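Local coordinates for succinoglycan biosynthesis protein (Bacillus cereus ATCC 14579, PDB 3B55) that binds calcium and belongs to the erythromycin esterase-like family, although the reaction it carries out has not been established, at residues R124-G129 with V166-M171; Y373-V378 with F383-R388; L316-P321 with A406-E411. The protein carries 1 engineered substitution. All blocks are in the same frame, centred on the assembly; numbering follows the deposited sequence.

Interaction 1 of 3, residues R124-G129 with V166-M171; sequences RYVLTG and VRVIGM
Val126 packs against Val166 and Val168 where the last turn of helix 116-128 lies beside the start of strand 167-172, an outermost strand of the mixed central sheet. The nearest CA atoms are those of Val126 and Arg167, 7.7 Å apart. This is helix-on-sheet packing in an alpha/beta fold. The helix gives way at Gly129, whose phi is positive.

Val126 points at the strand. Its CG2 methyl meets Val168 CG2 at 4.0 Å, and the two side chains cross at about a right angle. The same Val126 CG2 also lies 4.0 Å from the carbonyl oxygen Val166 O. Ile153 of helix 144-158 adds to the packing around Val126 and Val166.

Arg167 starts away from the helix, but its chain bends at both chi2 (-61°) and chi3 (-57°). The fold-back returns the guanidinium to the helix, where its NH2 forms a salt bridge with Asp123. Asp123 also accepts a hydrogen bond from the backbone N of Val168, so one carboxylate ties the helix to two consecutive strand residues. Leu127 CD2 reaches the guanidinium at its edge, near the plane, 3.7 Å from Arg167 NE.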
# COMPACT_ATOMS: atom_id res chain seq x y z
N ARG A 124 4.13 -16.57 -4.28
CA ARG A 124 4.67 -17.87 -4.65
C ARG A 124 6.18 -17.90 -4.37
O ARG A 124 6.73 -18.93 -3.98
CB ARG A 124 4.39 -18.13 -6.14
CG ARG A 124 5.02 -19.41 -6.68
CD ARG A 124 4.49 -19.72 -8.08
NE ARG A 124 5.14 -20.88 -8.68
CZ ARG A 124 6.34 -20.86 -9.25
NH1 ARG A 124 7.03 -19.73 -9.29
NH2 ARG A 124 6.85 -21.97 -9.76
N TYR A 125 6.83 -16.76 -4.56
CA TYR A 125 8.26 -16.66 -4.30
C TYR A 125 8.61 -16.76 -2.81
O TYR A 125 9.58 -17.43 -2.45
CB TYR A 125 8.82 -15.35 -4.87
CG TYR A 125 10.24 -15.07 -4.44
CD1 TYR A 125 11.31 -15.77 -4.98
CD2 TYR A 125 10.50 -14.13 -3.44
CE1 TYR A 125 12.62 -15.55 -4.53
CE2 TYR A 125 11.79 -13.90 -2.99
CZ TYR A 125 12.85 -14.61 -3.54
OH TYR A 125 14.12 -14.38 -3.07
N VAL A 126 7.85 -16.10 -1.95
CA VAL A 126 8.14 -16.17 -0.52
C VAL A 126 7.66 -17.47 0.11
O VAL A 126 8.03 -17.79 1.24
CB VAL A 126 7.53 -14.97 0.27
CG1 VAL A 126 8.15 -13.67 -0.22
CG2 VAL A 126 6.03 -14.96 0.13
N LEU A 127 6.84 -18.22 -0.62
CA LEU A 127 6.32 -19.48 -0.11
C LEU A 127 7.18 -20.65 -0.56
O LEU A 127 7.44 -21.56 0.22
CB LEU A 127 4.89 -19.73 -0.61
CG LEU A 127 3.69 -19.42 0.28
CD1 LEU A 127 3.87 -20.14 1.61
CD2 LEU A 127 3.54 -17.93 0.49
N THR A 128 7.61 -20.62 -1.82
CA THR A 128 8.40 -21.70 -2.40
C THR A 128 9.81 -21.33 -2.84
O THR A 128 10.59 -22.21 -3.17
CB THR A 128 7.68 -22.30 -3.61
OG1 THR A 128 7.59 -21.31 -4.65
CG2 THR A 128 6.28 -22.73 -3.24
N GLY A 129 10.12 -20.04 -2.85
CA GLY A 129 11.45 -19.62 -3.27
C GLY A 129 11.62 -19.68 -4.78
O GLY A 129 12.69 -19.40 -5.30
N VAL A 166 4.32 -15.58 6.47
CA VAL A 166 3.88 -14.26 6.02
C VAL A 166 3.43 -14.38 4.57
O VAL A 166 4.18 -14.86 3.72
CB VAL A 166 5.03 -13.24 6.10
CG1 VAL A 166 4.58 -11.90 5.52
CG2 VAL A 166 5.49 -13.10 7.55
N ARG A 167 2.20 -13.93 4.28
CA ARG A 167 1.65 -13.98 2.93
C ARG A 167 1.79 -12.61 2.27
O ARG A 167 1.72 -11.58 2.95
CB ARG A 167 0.17 -14.35 2.96
CG ARG A 167 -0.17 -15.60 3.76
CD ARG A 167 0.51 -16.85 3.21
NE ARG A 167 0.20 -17.11 1.80
CZ ARG A 167 -1.02 -17.22 1.30
NH1 ARG A 167 -2.09 -17.09 2.09
NH2 ARG A 167 -1.19 -17.47 0.01
N VAL A 168 1.99 -12.60 0.96
CA VAL A 168 2.13 -11.35 0.23
C VAL A 168 0.92 -11.13 -0.67
O VAL A 168 0.66 -11.91 -1.58
CB VAL A 168 3.40 -11.33 -0.63
CG1 VAL A 168 3.38 -10.14 -1.58
CG2 VAL A 168 4.62 -11.24 0.27
N ILE A 169 0.19 -10.05 -0.41
CA ILE A 169 -1.00 -9.71 -1.19
C ILE A 169 -0.84 -8.36 -1.90
O ILE A 169 -0.15 -7.47 -1.42
CB ILE A 169 -2.27 -9.64 -0.28
CG1 ILE A 169 -2.60 -11.01 0.31
CG2 ILE A 169 -3.46 -9.10 -1.06
CD1 ILE A 169 -1.89 -11.31 1.61
N GLY A 170 -1.50 -8.24 -3.05
CA GLY A 170 -1.47 -7.00 -3.81
C GLY A 170 -2.87 -6.40 -3.80
O GLY A 170 -3.84 -7.06 -4.18
N MSE A 171 -2.98 -5.14 -3.38
CA MSE A 171 -4.29 -4.51 -3.35
C MSE A 171 -4.59 -3.64 -4.57
O MSE A 171 -5.73 -3.21 -4.75
CB MSE A 171 -4.42 -3.68 -2.07
CG MSE A 171 -3.56 -2.43 -2.05
SE MSE A 171 -3.76 -1.42 -0.40
CE MSE A 171 -2.11 -0.41 -0.47

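Interaction 2 of 3, residues Y373-V378 with F383-R388; sequences YIFGQV and FFIDLR
Phe383 and Phe375 reach each other through different first torsions. Phe383 has CG between its backbone N and carbonyl carbon (chi1 64°), which places its ring against Phe375 and Val378. Phe375 has CG anti to the carbonyl carbon (chi1 -87°), and its ring leaves helix 371-376 to meet the strand. The two side chains cross at about a right angle. Phe383 CZ comes to the edge of the Phe375 ring, 4.0 Å from CD1. The carbonyl oxygen Phe375 O lies at the edge of the Phe383 ring, near its plane.

Val378 packs on one face of Phe383. Its CG1 makes a CH-pi contact, 3.9 Å from the ring centroid and 25° off the normal. The methyl is offset toward the rim and lies 3.6 Å from Phe383 CE1. Farther along, Ile385 CG2 meets the edge of the Phe375 ring at CE1, 4.1 Å away. Leu387 CD2 approaches Phe375 CZ obliquely at 4.2 Å.

This is a tight helix-to-strand connection onto strand 382-386 of the central sheet. Trp397 of helix 392-398 and Leu430 of strand 429-433 also touch Phe375. Gln434 NE2 hydrogen-bonds to the carbonyl oxygens of both Phe375 and Val378. The side chains that meet are all apolar and buried, which implies cohesion by dispersion and exclusion of water.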
# COMPACT_ATOMS: atom_id res chain seq x y z
N TYR A 373 10.16 20.78 7.84
CA TYR A 373 11.13 21.66 8.48
C TYR A 373 11.11 21.48 9.99
O TYR A 373 12.15 21.30 10.63
CB TYR A 373 10.80 23.12 8.17
CG TYR A 373 11.79 24.10 8.76
CD1 TYR A 373 12.96 24.43 8.08
CD2 TYR A 373 11.58 24.67 10.02
CE1 TYR A 373 13.90 25.29 8.62
CE2 TYR A 373 12.52 25.54 10.58
CZ TYR A 373 13.68 25.85 9.87
OH TYR A 373 14.63 26.68 10.41
N ILE A 374 9.91 21.55 10.56
CA ILE A 374 9.73 21.42 12.00
C ILE A 374 10.26 20.10 12.56
O ILE A 374 11.05 20.10 13.50
CB ILE A 374 8.26 21.67 12.35
CG1 ILE A 374 7.94 23.15 12.05
CG2 ILE A 374 8.00 21.34 13.82
CD1 ILE A 374 6.48 23.54 12.18
N PHE A 375 9.83 18.97 11.99
CA PHE A 375 10.34 17.68 12.45
C PHE A 375 11.82 17.57 12.07
O PHE A 375 12.59 16.85 12.70
CB PHE A 375 9.56 16.53 11.80
CG PHE A 375 8.31 16.13 12.55
CD1 PHE A 375 8.35 15.13 13.51
CD2 PHE A 375 7.10 16.79 12.31
CE1 PHE A 375 7.20 14.79 14.23
CE2 PHE A 375 5.96 16.46 13.02
CZ PHE A 375 6.01 15.45 13.98
N GLY A 376 12.20 18.31 11.03
CA GLY A 376 13.59 18.30 10.58
C GLY A 376 14.55 18.98 11.54
O GLY A 376 15.77 18.84 11.39
N GLN A 377 14.03 19.72 12.51
CA GLN A 377 14.89 20.39 13.48
C GLN A 377 15.21 19.51 14.69
O GLN A 377 15.99 19.91 15.56
CB GLN A 377 14.26 21.71 13.94
CG GLN A 377 14.06 22.72 12.82
CD GLN A 377 15.30 22.90 11.96
OE1 GLN A 377 15.41 22.31 10.89
NE2 GLN A 377 16.25 23.68 12.45
N VAL A 378 14.60 18.33 14.76
CA VAL A 378 14.87 17.41 15.86
C VAL A 378 16.29 16.88 15.65
O VAL A 378 16.62 16.42 14.55
CB VAL A 378 13.87 16.24 15.86
CG1 VAL A 378 14.31 15.17 16.85
CG2 VAL A 378 12.48 16.76 16.22
N PHE A 383 13.87 8.77 14.00
CA PHE A 383 13.10 8.60 15.22
C PHE A 383 11.62 8.48 14.89
O PHE A 383 11.20 8.82 13.79
CB PHE A 383 13.30 9.80 16.16
CG PHE A 383 12.79 11.10 15.60
CD1 PHE A 383 13.57 11.87 14.75
CD2 PHE A 383 11.51 11.55 15.92
CE1 PHE A 383 13.09 13.08 14.23
CE2 PHE A 383 11.02 12.75 15.41
CZ PHE A 383 11.81 13.52 14.56
N PHE A 384 10.85 7.97 15.84
CA PHE A 384 9.42 7.89 15.64
C PHE A 384 8.73 8.44 16.88
O PHE A 384 9.37 8.64 17.92
CB PHE A 384 8.95 6.47 15.31
CG PHE A 384 9.19 5.45 16.39
CD1 PHE A 384 10.47 4.96 16.64
CD2 PHE A 384 8.12 4.90 17.08
CE1 PHE A 384 10.68 3.94 17.55
CE2 PHE A 384 8.31 3.88 18.00
CZ PHE A 384 9.60 3.39 18.23
N ILE A 385 7.44 8.70 16.76
CA ILE A 385 6.71 9.27 17.88
C ILE A 385 5.22 9.01 17.76
O ILE A 385 4.69 8.89 16.66
CB ILE A 385 6.95 10.80 17.93
CG1 ILE A 385 6.10 11.43 19.03
CG2 ILE A 385 6.64 11.41 16.57
CD1 ILE A 385 6.63 12.78 19.48
N ASP A 386 4.56 8.91 18.91
CA ASP A 386 3.12 8.68 18.94
C ASP A 386 2.42 10.04 18.92
O ASP A 386 2.42 10.75 19.93
CB ASP A 386 2.73 7.92 20.21
CG ASP A 386 1.32 7.35 20.13
OD1 ASP A 386 0.46 7.99 19.49
OD2 ASP A 386 1.08 6.28 20.72
N LEU A 387 1.85 10.39 17.77
CA LEU A 387 1.15 11.66 17.62
C LEU A 387 -0.10 11.72 18.49
O LEU A 387 -0.57 12.80 18.85
CB LEU A 387 0.78 11.88 16.15
CG LEU A 387 1.93 11.83 15.13
CD1 LEU A 387 1.38 12.00 13.73
CD2 LEU A 387 2.94 12.92 15.44
N ARG A 388 -0.65 10.56 18.83
CA ARG A 388 -1.85 10.51 19.65
C ARG A 388 -1.58 10.92 21.09
O ARG A 388 -2.51 11.22 21.84
CB ARG A 388 -2.43 9.10 19.63
CG ARG A 388 -2.88 8.62 18.27
CD ARG A 388 -3.13 7.13 18.29
NE ARG A 388 -1.93 6.41 18.73
CZ ARG A 388 -1.83 5.09 18.82
NH1 ARG A 388 -2.87 4.32 18.50
NH2 ARG A 388 -0.70 4.54 19.25

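Interaction 3 of 3, residues L316-P321 with A406-E411; sequences LSFIYP and AGITTE
Ile408 reaches across to Leu316 and Phe318, joining two irregular loops of the erythromycin esterase-like fold. One loop lies between helices 307-310 and 324-332. The other connects the antiparallel strands 402-405 and 418-421. Both pass near the calcium site: the side chain of Leu316 is about 7 Å from the ion, and that of Ile408 is about 8 Å from the side chain of His85, a calcium ligand.

Ile408 can be followed outward. Its CB is directed at the opposite loop. From there CG1 runs anti to the carbonyl carbon (chi1 -58°), and it lies 4.2 Å from Phe318 CZ. The chain then bends (chi2 -53°) and ends in CD1, the atom that meets both opposing residues. CD1 lies at the edge of the Phe318 ring, near its plane, 4.2 Å from CE1. It also meets the methyl Leu316 CD1 at 4.3 Å. Phe318 and Ile408 come from opposite directions, and Leu316 adds a second apolar surface to the contact. These separations describe light apolar packing between the loops.

The loop 316-321 is shaped by its own bonds. Leu316 O accepts from the backbone N of Ile319 and of Tyr320, which arrive from opposite faces of the carbonyl plane. Tyr320 fastens this loop to helix 278-298, where its OH hydrogen-bonds to His283. On the other loop, Gly407 O accepts a hydrogen bond from His306, and Ile415 packs against Ile408.

Within 316-321, Phe318 is also braced by its neighbour: Ile319 CG1 lies over the centre of one ring face, 3.6 Å above the plane.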
# COMPACT_ATOMS: atom_id res chain seq x y z
N LEU A 316 -4.28 13.55 -0.79
CA LEU A 316 -4.19 13.43 -2.25
C LEU A 316 -5.46 14.00 -2.87
O LEU A 316 -5.81 13.68 -4.01
CB LEU A 316 -4.06 11.96 -2.65
CG LEU A 316 -2.70 11.30 -2.84
CD1 LEU A 316 -1.59 12.08 -2.17
CD2 LEU A 316 -2.78 9.88 -2.30
N SER A 317 -6.15 14.86 -2.13
CA SER A 317 -7.39 15.44 -2.61
C SER A 317 -7.31 16.15 -3.97
O SER A 317 -8.34 16.45 -4.57
CB SER A 317 -7.96 16.40 -1.55
OG SER A 317 -6.98 17.31 -1.08
N PHE A 318 -6.10 16.41 -4.47
CA PHE A 318 -6.03 17.08 -5.77
C PHE A 318 -6.47 16.15 -6.90
O PHE A 318 -6.67 16.60 -8.03
CB PHE A 318 -4.63 17.66 -6.04
CG PHE A 318 -3.60 16.64 -6.42
CD1 PHE A 318 -3.00 15.84 -5.45
CD2 PHE A 318 -3.20 16.51 -7.75
CE1 PHE A 318 -2.01 14.91 -5.80
CE2 PHE A 318 -2.22 15.58 -8.11
CZ PHE A 318 -1.62 14.78 -7.13
N ILE A 319 -6.62 14.86 -6.61
CA ILE A 319 -7.08 13.88 -7.60
C ILE A 319 -8.08 12.89 -7.01
O ILE A 319 -9.04 12.51 -7.67
CB ILE A 319 -5.92 13.07 -8.23
CG1 ILE A 319 -4.81 12.81 -7.21
CG2 ILE A 319 -5.39 13.80 -9.46
CD1 ILE A 319 -3.66 11.97 -7.75
N TYR A 320 -7.86 12.48 -5.76
CA TYR A 320 -8.75 11.52 -5.10
C TYR A 320 -9.84 12.15 -4.25
O TYR A 320 -9.60 13.10 -3.50
CB TYR A 320 -7.92 10.59 -4.19
CG TYR A 320 -7.17 9.50 -4.91
CD1 TYR A 320 -7.78 8.27 -5.19
CD2 TYR A 320 -5.85 9.69 -5.33
CE1 TYR A 320 -7.09 7.26 -5.87
CE2 TYR A 320 -5.16 8.69 -6.01
CZ TYR A 320 -5.78 7.48 -6.27
OH TYR A 320 -5.09 6.48 -6.94
N PRO A 321 -11.08 11.65 -4.38
CA PRO A 321 -12.20 12.18 -3.60
C PRO A 321 -12.05 11.62 -2.18
O PRO A 321 -12.36 12.29 -1.19
CB PRO A 321 -13.42 11.61 -4.32
CG PRO A 321 -12.92 11.38 -5.73
CD PRO A 321 -11.57 10.79 -5.47
N ALA A 406 4.64 16.24 -0.65
CA ALA A 406 3.63 15.35 -1.22
C ALA A 406 4.17 14.00 -1.67
O ALA A 406 3.52 12.96 -1.49
CB ALA A 406 2.93 16.05 -2.38
N GLY A 407 5.36 14.01 -2.27
CA GLY A 407 5.97 12.76 -2.70
C GLY A 407 5.36 12.03 -3.88
O GLY A 407 5.44 10.80 -3.95
N ILE A 408 4.76 12.76 -4.82
CA ILE A 408 4.18 12.13 -6.00
C ILE A 408 5.31 11.58 -6.88
O ILE A 408 6.41 12.13 -6.93
CB ILE A 408 3.31 13.13 -6.79
CG1 ILE A 408 2.22 13.68 -5.88
CG2 ILE A 408 2.67 12.43 -7.98
CD1 ILE A 408 1.41 12.59 -5.18
N THR A 409 5.04 10.48 -7.57
CA THR A 409 6.07 9.86 -8.39
C THR A 409 6.47 10.63 -9.65
O THR A 409 7.47 10.30 -10.29
CB THR A 409 5.64 8.43 -8.77
OG1 THR A 409 4.37 8.46 -9.44
CG2 THR A 409 5.52 7.57 -7.52
N THR A 410 5.70 11.66 -9.99
CA THR A 410 6.03 12.46 -11.16
C THR A 410 6.16 13.93 -10.79
O THR A 410 5.38 14.45 -10.00
CB THR A 410 4.96 12.35 -12.27
OG1 THR A 410 4.94 11.02 -12.79
CG2 THR A 410 5.27 13.33 -13.41
N GLU A 411 7.17 14.58 -11.35
CA GLU A 411 7.43 16.00 -11.13
C GLU A 411 6.91 16.70 -12.38
O GLU A 411 7.32 16.36 -13.50
CB GLU A 411 8.94 16.25 -10.98
CG GLU A 411 9.59 15.46 -9.85
CD GLU A 411 9.93 16.30 -8.63
OE1 GLU A 411 10.89 17.10 -8.71
OE2 GLU A 411 9.25 16.16 -7.58

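Along the chain, interaction 1 closes before the other two begin. Interaction 2 is then nested inside the loop closed by interaction 3. Interactions 1 and 2 both reach the mixed central sheet, through strand 167-172 at its margin and strand 382-386 beside the other outermost strand. Their centres are 33 Å apart. Interaction 3 joins loops near the calcium, 29 Å from interaction 1 and 23 Å from interaction 2 between centres. No two contacts touch; interactions 1 and 3 come closest, at about 10 Å between nearest atoms. The first two thus pack helical segments against distant parts of one sheet, while the third links two loops near the calcium site.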